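Local coordinates for protein sucrose 6(F)-phosphate phosphorylase (Thermoanaerobacterium thermosaccharolyticum DSM 571, PDB 6S9V) that is a carbohydrate-active enzyme of the alpha-amylase family, with a TIM-barrel catalytic domain, at residues K286-K296 with I456-L466. Numbering follows the deposited sequence.
Sequences KSNEMLYHYLK and IEDCRKDEIRL. With SO4 (sulfate ion), chain G.
Tyr-292 pushes its hydroxyl from helix 289-295 into the loop and strand of 456-466. Its OH accepts a nearly straight bond from Arg-465 N (3.0 Å, 164° at the hydrogen), and Glu-457 O lies 3.0 Å from OH, at the ring edge and close to its plane. Ile-456 CG2 sits over one face of the ring, 3.8 Å from the centroid and offset toward the rim, in a CH-pi contact; over the centre of the opposite face lies Asn-288 ND2. Cys-459 SG approaches the ring obliquely, a sulfur-aromatic contact 4.7 Å from the centroid. Asn-288 grips the turn twice: its backbone N donates to Lys-461 O (2.9 Å), in the carbonyl plane, while ND2 donates to Glu-463 O (2.9 Å) from a position tilted out of the plane of that second carbonyl. With CG set between the backbone N and the carbonyl carbon (chi1 70°), the side-chain amide lies beside the turn.

Further along the helix the contact is apolar. Leu-295 and Leu-466 meet tip to tip, Leu-291 crosses Ile-464 at about a right angle, and Ile-456 CD1 touches Leu-295 CB and Lys-296 CG.

Farther out, Ser-287 OG caps the helix by accepting from Glu-289 N, and Arg-460 N donates to Glu-463 OE1 within the type I turn 460-463. Arg-460 and Lys-482 bind a sulfate ion, probably from the crystallisation liquor. Ile-381 of helix 372-384 packs on both Leu-291 and Ile-464. The contact thus joins a helix after the sixth barrel strand to the C-terminal antiparallel sheet, the barrel-plus-beta-domain architecture of alpha-amylase relatives.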
# COMPACT_ATOMS: atom_id res chain seq x y z
N LYS A 286 -24.43 9.63 -0.38
CA LYS A 286 -25.19 9.71 0.86
C LYS A 286 -25.98 8.43 1.10
O LYS A 286 -27.16 8.46 1.47
CB LYS A 286 -26.12 10.92 0.87
CG LYS A 286 -25.42 12.24 0.72
CD LYS A 286 -26.41 13.39 0.83
CE LYS A 286 -25.74 14.73 0.55
NZ LYS A 286 -24.69 15.07 1.56
N SER A 287 -25.32 7.29 0.89
CA SER A 287 -25.95 6.00 1.08
C SER A 287 -24.97 5.05 1.74
O SER A 287 -23.83 4.92 1.29
CB SER A 287 -26.41 5.39 -0.26
OG SER A 287 -26.77 4.03 -0.07
N ASN A 288 -25.43 4.34 2.77
CA ASN A 288 -24.58 3.42 3.50
C ASN A 288 -24.62 2.00 2.93
O ASN A 288 -23.93 1.13 3.46
CB ASN A 288 -24.97 3.40 4.98
CG ASN A 288 -26.33 2.74 5.23
OD1 ASN A 288 -26.89 2.07 4.36
ND2 ASN A 288 -26.84 2.89 6.45
N GLU A 289 -25.38 1.77 1.85
CA GLU A 289 -25.74 0.40 1.49
C GLU A 289 -24.52 -0.42 1.09
O GLU A 289 -24.36 -1.57 1.53
CB GLU A 289 -26.77 0.41 0.35
CG GLU A 289 -28.15 0.90 0.77
CD GLU A 289 -29.27 0.46 -0.17
OE1 GLU A 289 -29.21 -0.67 -0.70
OE2 GLU A 289 -30.21 1.25 -0.37
N MET A 290 -23.66 0.14 0.24
CA MET A 290 -22.46 -0.57 -0.16
C MET A 290 -21.52 -0.78 1.02
O MET A 290 -20.95 -1.86 1.18
CB MET A 290 -21.75 0.20 -1.27
CG MET A 290 -20.57 -0.51 -1.88
SD MET A 290 -19.72 0.49 -3.11
CE MET A 290 -18.40 -0.62 -3.59
N LEU A 291 -21.34 0.25 1.84
CA LEU A 291 -20.48 0.14 3.01
C LEU A 291 -20.99 -0.93 3.97
O LEU A 291 -20.22 -1.76 4.47
CB LEU A 291 -20.39 1.49 3.72
CG LEU A 291 -19.64 1.52 5.05
CD1 LEU A 291 -18.17 1.20 4.86
CD2 LEU A 291 -19.83 2.88 5.72
N TYR A 292 -22.29 -0.91 4.26
CA TYR A 292 -22.85 -1.89 5.18
C TYR A 292 -22.71 -3.30 4.62
O TYR A 292 -22.39 -4.23 5.36
CB TYR A 292 -24.30 -1.54 5.49
CG TYR A 292 -24.42 -0.74 6.77
CD1 TYR A 292 -23.60 0.36 7.00
CD2 TYR A 292 -25.34 -1.09 7.75
CE1 TYR A 292 -23.69 1.10 8.17
CE2 TYR A 292 -25.45 -0.35 8.92
CZ TYR A 292 -24.61 0.74 9.13
OH TYR A 292 -24.71 1.47 10.29
N HIS A 293 -22.95 -3.47 3.32
CA HIS A 293 -22.77 -4.79 2.72
C HIS A 293 -21.33 -5.25 2.85
O HIS A 293 -21.07 -6.44 3.11
CB HIS A 293 -23.18 -4.78 1.25
CG HIS A 293 -23.13 -6.13 0.61
ND1 HIS A 293 -23.98 -7.16 0.97
CD2 HIS A 293 -22.31 -6.64 -0.34
CE1 HIS A 293 -23.70 -8.23 0.25
NE2 HIS A 293 -22.69 -7.94 -0.55
N TYR A 294 -20.37 -4.34 2.68
CA TYR A 294 -18.96 -4.70 2.77
C TYR A 294 -18.55 -5.02 4.20
O TYR A 294 -17.84 -6.01 4.45
CB TYR A 294 -18.10 -3.57 2.18
CG TYR A 294 -16.62 -3.88 2.19
CD1 TYR A 294 -16.16 -5.11 1.74
CD2 TYR A 294 -15.69 -2.95 2.64
CE1 TYR A 294 -14.82 -5.41 1.74
CE2 TYR A 294 -14.33 -3.24 2.63
CZ TYR A 294 -13.91 -4.48 2.18
OH TYR A 294 -12.58 -4.81 2.18
N LEU A 295 -18.97 -4.18 5.16
CA LEU A 295 -18.59 -4.40 6.55
C LEU A 295 -19.07 -5.75 7.07
O LEU A 295 -18.40 -6.36 7.91
CB LEU A 295 -19.14 -3.28 7.43
CG LEU A 295 -18.50 -1.91 7.23
CD1 LEU A 295 -19.18 -0.88 8.14
CD2 LEU A 295 -17.02 -1.95 7.51
N LYS A 296 -20.22 -6.22 6.57
CA LYS A 296 -20.80 -7.49 6.99
C LYS A 296 -20.17 -8.69 6.29
O LYS A 296 -20.41 -9.82 6.71
CB LYS A 296 -22.31 -7.49 6.72
CG LYS A 296 -23.10 -6.47 7.53
CD LYS A 296 -24.58 -6.43 7.13
CE LYS A 296 -25.36 -5.39 7.93
NZ LYS A 296 -26.81 -5.34 7.56
N ILE A 456 -22.29 -3.52 14.04
CA ILE A 456 -22.90 -2.70 13.00
C ILE A 456 -24.36 -2.48 13.40
O ILE A 456 -25.12 -3.44 13.56
CB ILE A 456 -22.81 -3.37 11.62
CG1 ILE A 456 -21.36 -3.63 11.22
CG2 ILE A 456 -23.50 -2.50 10.56
CD1 ILE A 456 -21.22 -4.54 10.02
N GLU A 457 -24.75 -1.22 13.58
CA GLU A 457 -26.04 -0.89 14.16
C GLU A 457 -27.01 -0.52 13.06
O GLU A 457 -26.63 0.09 12.06
CB GLU A 457 -25.94 0.28 15.15
CG GLU A 457 -24.94 0.10 16.28
CD GLU A 457 -25.43 -0.82 17.38
OE1 GLU A 457 -26.44 -1.53 17.18
OE2 GLU A 457 -24.81 -0.81 18.46
N ASP A 458 -28.27 -0.92 13.25
CA ASP A 458 -29.32 -0.55 12.32
C ASP A 458 -29.48 0.96 12.29
O ASP A 458 -29.31 1.64 13.30
CB ASP A 458 -30.64 -1.19 12.74
CG ASP A 458 -31.76 -0.91 11.75
OD1 ASP A 458 -31.45 -0.68 10.56
OD2 ASP A 458 -32.93 -0.88 12.17
N CYS A 459 -29.81 1.48 11.11
CA CYS A 459 -29.99 2.91 10.93
C CYS A 459 -30.56 3.15 9.55
O CYS A 459 -30.69 2.23 8.74
CB CYS A 459 -28.66 3.66 11.10
SG CYS A 459 -27.39 3.17 9.92
N ARG A 460 -30.93 4.41 9.28
CA ARG A 460 -31.44 4.82 7.98
C ARG A 460 -30.33 4.76 6.93
O ARG A 460 -29.14 4.79 7.24
CB ARG A 460 -32.04 6.23 8.06
CG ARG A 460 -33.21 6.35 9.04
CD ARG A 460 -34.49 5.74 8.47
NE ARG A 460 -35.04 6.59 7.41
CZ ARG A 460 -35.98 6.21 6.54
NH1 ARG A 460 -36.48 4.99 6.58
NH2 ARG A 460 -36.40 7.07 5.62
N LYS A 461 -30.76 4.67 5.67
CA LYS A 461 -29.81 4.57 4.57
C LYS A 461 -28.85 5.75 4.53
O LYS A 461 -27.69 5.59 4.15
CB LYS A 461 -30.56 4.50 3.24
CG LYS A 461 -29.69 4.18 2.04
CD LYS A 461 -30.49 4.15 0.73
CE LYS A 461 -30.99 5.54 0.34
NZ LYS A 461 -29.88 6.54 0.17
N ASP A 462 -29.31 6.94 4.92
CA ASP A 462 -28.46 8.13 4.94
C ASP A 462 -27.81 8.36 6.29
O ASP A 462 -27.46 9.50 6.62
CB ASP A 462 -29.27 9.35 4.49
CG ASP A 462 -30.48 9.62 5.37
OD1 ASP A 462 -30.66 8.94 6.41
OD2 ASP A 462 -31.27 10.53 5.01
N GLU A 463 -27.59 7.30 7.06
CA GLU A 463 -26.89 7.39 8.33
C GLU A 463 -25.84 6.29 8.39
O GLU A 463 -25.87 5.34 7.60
CB GLU A 463 -27.85 7.25 9.52
CG GLU A 463 -28.95 8.28 9.58
CD GLU A 463 -29.98 7.96 10.66
OE1 GLU A 463 -30.07 6.78 11.08
OE2 GLU A 463 -30.71 8.88 11.08
N ILE A 464 -24.90 6.43 9.32
CA ILE A 464 -23.93 5.39 9.65
C ILE A 464 -23.89 5.28 11.16
O ILE A 464 -23.70 6.28 11.86
CB ILE A 464 -22.54 5.71 9.08
CG1 ILE A 464 -22.56 5.66 7.55
CG2 ILE A 464 -21.49 4.75 9.64
CD1 ILE A 464 -21.37 6.30 6.88
N ARG A 465 -24.05 4.06 11.68
CA ARG A 465 -24.01 3.83 13.12
C ARG A 465 -23.18 2.58 13.39
O ARG A 465 -23.62 1.47 13.07
CB ARG A 465 -25.41 3.69 13.71
CG ARG A 465 -26.23 4.97 13.65
CD ARG A 465 -27.50 4.88 14.51
NE ARG A 465 -27.23 5.16 15.92
CZ ARG A 465 -28.17 5.33 16.85
NH1 ARG A 465 -29.45 5.26 16.52
NH2 ARG A 465 -27.83 5.58 18.11
N LEU A 466 -22.00 2.77 13.97
CA LEU A 466 -21.07 1.69 14.28
C LEU A 466 -20.60 1.82 15.72
O LEU A 466 -20.32 2.92 16.19
CB LEU A 466 -19.87 1.72 13.33
CG LEU A 466 -20.20 1.70 11.83
CD1 LEU A 466 -18.93 1.93 11.02
CD2 LEU A 466 -20.89 0.40 11.42
S SO4 G . -34.42 10.29 6.54
O1 SO4 G . -34.39 9.25 5.52
O2 SO4 G . -35.69 11.01 6.48
O3 SO4 G . -34.27 9.67 7.86
O4 SO4 G . -33.32 11.24 6.32